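Local coordinates for CRISPR-associated endonuclease Cas9 (Campylobacter jejuni subsp. jejuni serotype O:2, PDB 5X2H), which uses a guide RNA to recognise complementary invading DNA and, in its full-length form, cleaves both strands in bacterial adaptive immunity, at residues L74-L84 against K121-A132. Residues are numbered along the deposited sequence; the frame is centred on the assembly and turned at random.
Sequences LKHLIANEFKL and KQDFARVILHIA. With nucleotides of chain B.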
loop_
_atom_site.group_PDB
_atom_site.type_symbol
_atom_site.label_atom_id
_atom_site.label_comp_id
_atom_site.label_asym_id
_atom_site.label_seq_id
_atom_site.Cartn_x
_atom_site.Cartn_y
_atom_site.Cartn_z
ATOM N N LEU A 74 -28.868 14.124 7.883
ATOM C CA LEU A 74 -30.131 14.403 7.210
ATOM C C LEU A 74 -31.315 13.936 8.047
ATOM O O LEU A 74 -32.339 14.627 8.122
ATOM C CB LEU A 74 -30.146 13.746 5.834
ATOM C CG LEU A 74 -29.071 14.269 4.884
ATOM C CD1 LEU A 74 -29.039 13.438 3.631
ATOM C CD2 LEU A 74 -29.320 15.721 4.546
ATOM N N LYS A 75 -31.188 12.771 8.691
ATOM C CA LYS A 75 -32.252 12.297 9.571
ATOM C C LYS A 75 -32.502 13.271 10.715
ATOM O O LYS A 75 -33.646 13.434 11.152
ATOM C CB LYS A 75 -31.910 10.905 10.108
ATOM C CG LYS A 75 -31.944 9.811 9.043
ATOM C CD LYS A 75 -31.394 8.486 9.561
ATOM C CE LYS A 75 -31.398 7.425 8.466
ATOM N NZ LYS A 75 -30.761 6.145 8.894
ATOM N N HIS A 76 -31.449 13.931 11.209
ATOM C CA HIS A 76 -31.639 14.983 12.201
ATOM C C HIS A 76 -32.398 16.159 11.604
ATOM O O HIS A 76 -33.340 16.678 12.214
ATOM C CB HIS A 76 -30.289 15.449 12.750
ATOM C CG HIS A 76 -29.718 14.556 13.809
ATOM N ND1 HIS A 76 -30.376 14.283 14.989
ATOM C CD2 HIS A 76 -28.537 13.896 13.874
ATOM C CE1 HIS A 76 -29.630 13.485 15.732
ATOM N NE2 HIS A 76 -28.508 13.236 15.078
ATOM N N LEU A 77 -31.996 16.600 10.408
ATOM C CA LEU A 77 -32.663 17.732 9.772
ATOM C C LEU A 77 -34.116 17.405 9.458
ATOM O O LEU A 77 -35.007 18.240 9.656
ATOM C CB LEU A 77 -31.918 18.135 8.498
ATOM C CG LEU A 77 -30.463 18.586 8.640
ATOM C CD1 LEU A 77 -29.842 18.814 7.272
ATOM C CD2 LEU A 77 -30.362 19.849 9.496
ATOM N N ILE A 78 -34.371 16.192 8.967
ATOM C CA ILE A 78 -35.737 15.769 8.669
ATOM C C ILE A 78 -36.572 15.728 9.942
ATOM O O ILE A 78 -37.705 16.222 9.974
ATOM C CB ILE A 78 -35.720 14.408 7.952
ATOM C CG1 ILE A 78 -35.214 14.575 6.517
ATOM C CG2 ILE A 78 -37.096 13.759 7.984
ATOM C CD1 ILE A 78 -34.889 13.273 5.830
ATOM N N ALA A 79 -36.022 15.154 11.016
ATOM C CA ALA A 79 -36.767 15.066 12.268
ATOM C C ALA A 79 -37.030 16.445 12.859
ATOM O O ALA A 79 -38.092 16.682 13.445
ATOM C CB ALA A 79 -36.016 14.190 13.269
ATOM N N ASN A 80 -36.073 17.367 12.719
ATOM C CA ASN A 80 -36.260 18.706 13.267
ATOM C C ASN A 80 -37.243 19.515 12.430
ATOM O O ASN A 80 -38.115 20.200 12.976
ATOM C CB ASN A 80 -34.917 19.432 13.358
ATOM C CG ASN A 80 -33.962 18.776 14.334
ATOM O OD1 ASN A 80 -34.375 18.018 15.211
ATOM N ND2 ASN A 80 -32.676 19.073 14.193
ATOM N N GLU A 81 -37.119 19.447 11.104
ATOM C CA GLU A 81 -37.957 20.272 10.241
ATOM C C GLU A 81 -39.383 19.744 10.172
ATOM O O GLU A 81 -40.340 20.525 10.194
ATOM C CB GLU A 81 -37.347 20.346 8.842
ATOM C CG GLU A 81 -38.116 21.219 7.867
ATOM C CD GLU A 81 -37.906 22.700 8.113
ATOM O OE1 GLU A 81 -37.093 23.058 8.994
ATOM O OE2 GLU A 81 -38.550 23.511 7.417
ATOM N N PHE A 82 -39.549 18.428 10.088
ATOM C CA PHE A 82 -40.867 17.829 9.933
ATOM C C PHE A 82 -41.498 17.419 11.257
ATOM O O PHE A 82 -42.627 16.920 11.255
ATOM C CB PHE A 82 -40.787 16.612 9.003
ATOM C CG PHE A 82 -40.407 16.953 7.588
ATOM C CD1 PHE A 82 -40.469 18.261 7.133
ATOM C CD2 PHE A 82 -39.993 15.964 6.712
ATOM C CE1 PHE A 82 -40.120 18.575 5.835
ATOM C CE2 PHE A 82 -39.644 16.273 5.410
ATOM C CZ PHE A 82 -39.709 17.580 4.972
ATOM N N LYS A 83 -40.801 17.625 12.378
ATOM C CA LYS A 83 -41.289 17.232 13.702
ATOM C C LYS A 83 -41.548 15.728 13.767
ATOM O O LYS A 83 -42.507 15.268 14.388
ATOM C CB LYS A 83 -42.540 18.023 14.097
ATOM N N LEU A 84 -40.682 14.958 13.115
ATOM C CA LEU A 84 -40.732 13.507 13.150
ATOM C C LEU A 84 -39.765 12.989 14.213
ATOM O O LEU A 84 -39.053 13.752 14.871
ATOM C CB LEU A 84 -40.411 12.928 11.772
ATOM C CG LEU A 84 -41.360 13.352 10.649
ATOM C CD1 LEU A 84 -40.864 12.859 9.301
ATOM C CD2 LEU A 84 -42.767 12.847 10.921
ATOM N N LYS A 121 -45.026 14.409 4.421
ATOM C CA LYS A 121 -43.692 14.644 4.958
ATOM C C LYS A 121 -42.985 13.341 5.309
ATOM O O LYS A 121 -41.750 13.312 5.351
ATOM C CB LYS A 121 -43.757 15.575 6.169
ATOM C CG LYS A 121 -44.629 15.107 7.317
ATOM C CD LYS A 121 -44.761 16.226 8.344
ATOM C CE LYS A 121 -45.297 15.723 9.671
ATOM N NZ LYS A 121 -45.369 16.823 10.674
ATOM N N GLN A 122 -43.734 12.261 5.549
ATOM C CA GLN A 122 -43.110 10.946 5.638
ATOM C C GLN A 122 -42.616 10.481 4.274
ATOM O O GLN A 122 -41.590 9.795 4.186
ATOM C CB GLN A 122 -44.090 9.927 6.221
ATOM C CG GLN A 122 -44.476 10.163 7.677
ATOM C CD GLN A 122 -45.525 11.249 7.845
ATOM O OE1 GLN A 122 -46.003 11.824 6.868
ATOM N NE2 GLN A 122 -45.888 11.532 9.091
ATOM N N ASP A 123 -43.329 10.845 3.205
ATOM C CA ASP A 123 -42.886 10.496 1.859
ATOM C C ASP A 123 -41.672 11.319 1.454
ATOM O O ASP A 123 -40.688 10.779 0.935
ATOM C CB ASP A 123 -44.026 10.699 0.859
ATOM C CG ASP A 123 -45.195 9.770 1.112
ATOM O OD1 ASP A 123 -44.966 8.644 1.601
ATOM O OD2 ASP A 123 -46.344 10.171 0.822
ATOM N N PHE A 124 -41.727 12.635 1.675
ATOM C CA PHE A 124 -40.590 13.487 1.355
ATOM C C PHE A 124 -39.354 13.078 2.144
ATOM O O PHE A 124 -38.229 13.194 1.642
ATOM C CB PHE A 124 -40.940 14.952 1.631
ATOM C CG PHE A 124 -40.052 15.938 0.920
ATOM C CD1 PHE A 124 -39.257 15.541 -0.141
ATOM C CD2 PHE A 124 -40.012 17.265 1.318
ATOM C CE1 PHE A 124 -38.439 16.448 -0.794
ATOM C CE2 PHE A 124 -39.197 18.177 0.670
ATOM C CZ PHE A 124 -38.409 17.766 -0.386
ATOM N N ALA A 125 -39.542 12.589 3.372
ATOM C CA ALA A 125 -38.413 12.154 4.186
ATOM C C ALA A 125 -37.685 10.985 3.536
ATOM O O ALA A 125 -36.450 10.972 3.458
ATOM C CB ALA A 125 -38.894 11.775 5.586
ATOM N N ARG A 126 -38.438 9.989 3.062
ATOM C CA ARG A 126 -37.812 8.827 2.439
ATOM C C ARG A 126 -37.224 9.170 1.076
ATOM O O ARG A 126 -36.240 8.552 0.658
ATOM C CB ARG A 126 -38.825 7.685 2.328
ATOM C CG ARG A 126 -39.144 7.041 3.672
ATOM C CD ARG A 126 -40.224 5.974 3.576
ATOM N NE ARG A 126 -40.070 5.152 2.382
ATOM C CZ ARG A 126 -41.024 4.964 1.479
ATOM N NH1 ARG A 126 -42.216 5.523 1.641
ATOM N NH2 ARG A 126 -40.788 4.206 0.420
ATOM N N VAL A 127 -37.800 10.150 0.378
ATOM C CA VAL A 127 -37.241 10.577 -0.902
ATOM C C VAL A 127 -35.857 11.180 -0.702
ATOM O O VAL A 127 -34.902 10.829 -1.405
ATOM C CB VAL A 127 -38.189 11.568 -1.601
ATOM C CG1 VAL A 127 -37.460 12.308 -2.712
ATOM C CG2 VAL A 127 -39.404 10.840 -2.156
ATOM N N ILE A 128 -35.731 12.098 0.260
ATOM C CA ILE A 128 -34.445 12.736 0.529
ATOM C C ILE A 128 -33.398 11.692 0.894
ATOM O O ILE A 128 -32.268 11.720 0.388
ATOM C CB ILE A 128 -34.597 13.792 1.638
ATOM C CG1 ILE A 128 -35.475 14.953 1.159
ATOM C CG2 ILE A 128 -33.233 14.292 2.093
ATOM C CD1 ILE A 128 -35.795 15.955 2.240
ATOM N N LEU A 129 -33.758 10.749 1.767
ATOM C CA LEU A 129 -32.789 9.756 2.214
ATOM C C LEU A 129 -32.416 8.791 1.096
ATOM O O LEU A 129 -31.275 8.319 1.047
ATOM C CB LEU A 129 -33.339 9.002 3.423
ATOM C CG LEU A 129 -33.562 9.887 4.652
ATOM C CD1 LEU A 129 -34.328 9.157 5.749
ATOM C CD2 LEU A 129 -32.230 10.406 5.177
ATOM N N HIS A 130 -33.349 8.498 0.186
ATOM C CA HIS A 130 -33.048 7.566 -0.895
ATOM C C HIS A 130 -32.072 8.172 -1.895
ATOM O O HIS A 130 -31.133 7.500 -2.338
ATOM C CB HIS A 130 -34.336 7.136 -1.595
ATOM C CG HIS A 130 -34.131 6.072 -2.628
ATOM N ND1 HIS A 130 -34.368 6.281 -3.970
ATOM C CD2 HIS A 130 -33.707 4.791 -2.516
ATOM C CE1 HIS A 130 -34.101 5.173 -4.639
ATOM N NE2 HIS A 130 -33.697 4.255 -3.780
ATOM N N ILE A 131 -32.281 9.436 -2.269
ATOM C CA ILE A 131 -31.367 10.098 -3.194
ATOM C C ILE A 131 -29.991 10.262 -2.559
ATOM O O ILE A 131 -28.958 10.109 -3.223
ATOM C CB ILE A 131 -31.951 11.453 -3.640
ATOM C CG1 ILE A 131 -33.195 11.244 -4.509
ATOM C CG2 ILE A 131 -30.903 12.284 -4.374
ATOM C CD1 ILE A 131 -33.833 12.538 -4.980
ATOM N N ALA A 132 -29.954 10.549 -1.258
ATOM C CA ALA A 132 -28.692 10.850 -0.596
ATOM C C ALA A 132 -27.842 9.610 -0.353
ATOM O O ALA A 132 -26.611 9.711 -0.328
ATOM C CB ALA A 132 -28.957 11.563 0.727
ATOM P P A B 63 -25.022 11.994 14.804
ATOM O OP1 A B 63 -26.189 11.905 15.715
ATOM O OP2 A B 63 -24.435 10.748 14.247
ATOM O "O5'" A B 63 -25.390 12.946 13.577
ATOM C "C5'" A B 63 -24.443 13.205 12.546
ATOM C "C4'" A B 63 -24.235 14.684 12.328
ATOM O "O4'" A B 63 -25.530 15.340 12.276
ATOM C "C3'" A B 63 -23.478 15.430 13.425
ATOM O "O3'" A B 63 -22.059 15.399 13.312
ATOM C "C2'" A B 63 -24.021 16.851 13.315
ATOM O "O2'" A B 63 -23.370 17.564 12.272
ATOM C "C1'" A B 63 -25.466 16.604 12.899
ATOM N N9 A B 63 -26.386 16.612 14.052
ATOM C C8 A B 63 -26.283 15.904 15.226
ATOM N N7 A B 63 -27.268 16.125 16.062
ATOM C C5 A B 63 -28.076 17.029 15.390
ATOM C C6 A B 63 -29.281 17.649 15.741
ATOM N N6 A B 63 -29.897 17.434 16.904
ATOM N N1 A B 63 -29.831 18.506 14.851
ATOM C C2 A B 63 -29.202 18.711 13.686
ATOM N N3 A B 63 -28.062 18.185 13.241
ATOM C C4 A B 63 -27.548 17.339 14.151
ATOM P P A B 44 -33.792 0.333 -4.059
ATOM O OP1 A B 44 -33.287 1.622 -4.588
ATOM O OP2 A B 44 -32.879 -0.836 -4.006
ATOM O "O5'" A B 44 -34.338 0.582 -2.584
ATOM C "C5'" A B 44 -35.362 1.535 -2.338
ATOM C "C4'" A B 44 -35.930 1.384 -0.949
ATOM O "O4'" A B 44 -36.509 0.063 -0.786
ATOM C "C3'" A B 44 -34.925 1.494 0.184
ATOM O "O3'" A B 44 -34.645 2.840 0.513
ATOM C "C2'" A B 44 -35.596 0.719 1.312
ATOM O "O2'" A B 44 -36.559 1.526 1.973
ATOM C "C1'" A B 44 -36.331 -0.381 0.543
ATOM N N9 A B 44 -35.593 -1.661 0.524
ATOM C C8 A B 44 -34.842 -2.191 -0.495
ATOM N N7 A B 44 -34.317 -3.362 -0.215
ATOM C C5 A B 44 -34.759 -3.626 1.074
ATOM C C6 A B 44 -34.557 -4.716 1.944
ATOM N N6 A B 44 -33.825 -5.790 1.636
ATOM N N1 A B 44 -35.138 -4.666 3.163
ATOM C C2 A B 44 -35.875 -3.593 3.475
ATOM N N3 A B 44 -36.141 -2.512 2.745
ATOM C C4 A B 44 -35.547 -2.588 1.540
ATOM P P A B 45 -33.168 3.281 0.954
ATOM O OP1 A B 45 -33.186 4.764 1.034
ATOM O OP2 A B 45 -32.176 2.603 0.083
ATOM O "O5'" A B 45 -33.026 2.711 2.433
ATOM C "C5'" A B 45 -33.831 3.233 3.479
ATOM C "C4'" A B 45 -33.800 2.357 4.705
ATOM O "O4'" A B 45 -34.367 1.052 4.406
ATOM C "C3'" A B 45 -32.428 2.035 5.271
ATOM O "O3'" A B 45 -31.882 3.094 6.039
ATOM C "C2'" A B 45 -32.701 0.768 6.072
ATOM O "O2'" A B 45 -33.338 1.076 7.302
ATOM C "C1'" A B 45 -33.716 0.062 5.172
ATOM N N9 A B 45 -33.057 -0.886 4.257
ATOM C C8 A B 45 -32.607 -0.660 2.980
ATOM N N7 A B 45 -32.053 -1.709 2.424
ATOM C C5 A B 45 -32.140 -2.686 3.405
ATOM C C6 A B 45 -31.724 -4.027 3.437
ATOM N N6 A B 45 -31.119 -4.637 2.412
ATOM N N1 A B 45 -31.961 -4.726 4.570
ATOM C C2 A B 45 -32.571 -4.112 5.593
ATOM N N3 A B 45 -33.005 -2.855 5.682
ATOM C C4 A B 45 -32.752 -2.192 4.540
#
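Phe82 meets Lys121, the first residue of helix 121-133, and one lysine contributes both a methylene to an aromatic face and an ammonium to a main-chain carbonyl. Lys121 lays CB over one face of the Phe82 ring, a CH-pi contact 4.1 Å from the centroid. A chi1 of 58° sets CG between the backbone N and carbonyl carbon, from where the extended chain runs back past the ring and NZ donates a 2.8 Å hydrogen bond to Phe82 O, at a C=O...N angle of 155°. The rim atom CZ of Phe82 reaches CD2 of Phe124 at 3.7 Å, the two side chains crossing nearly at right angles. Farther along, Ile78 presses CG2 on Ala125 CB (3.6 Å) and sends CD1 to Leu129 CG, while Leu74 CD1 lies tightly against Ala132 CB. Phe222 meets both phenylalanine rings, and helix 226-236 packs on Leu74 and Ile128. Away from the interface, N7 of A63 of chain B lies over one face of the His76 ring, whose NE2 donates a 2.7 Å hydrogen bond to OP1 of that nucleotide; His130 NE2 donates one to OP1 of A44 of chain B. The result is a near-antiparallel helix pair (165°) with an apolar seam, whose flanks grip the guide RNA of Cas9.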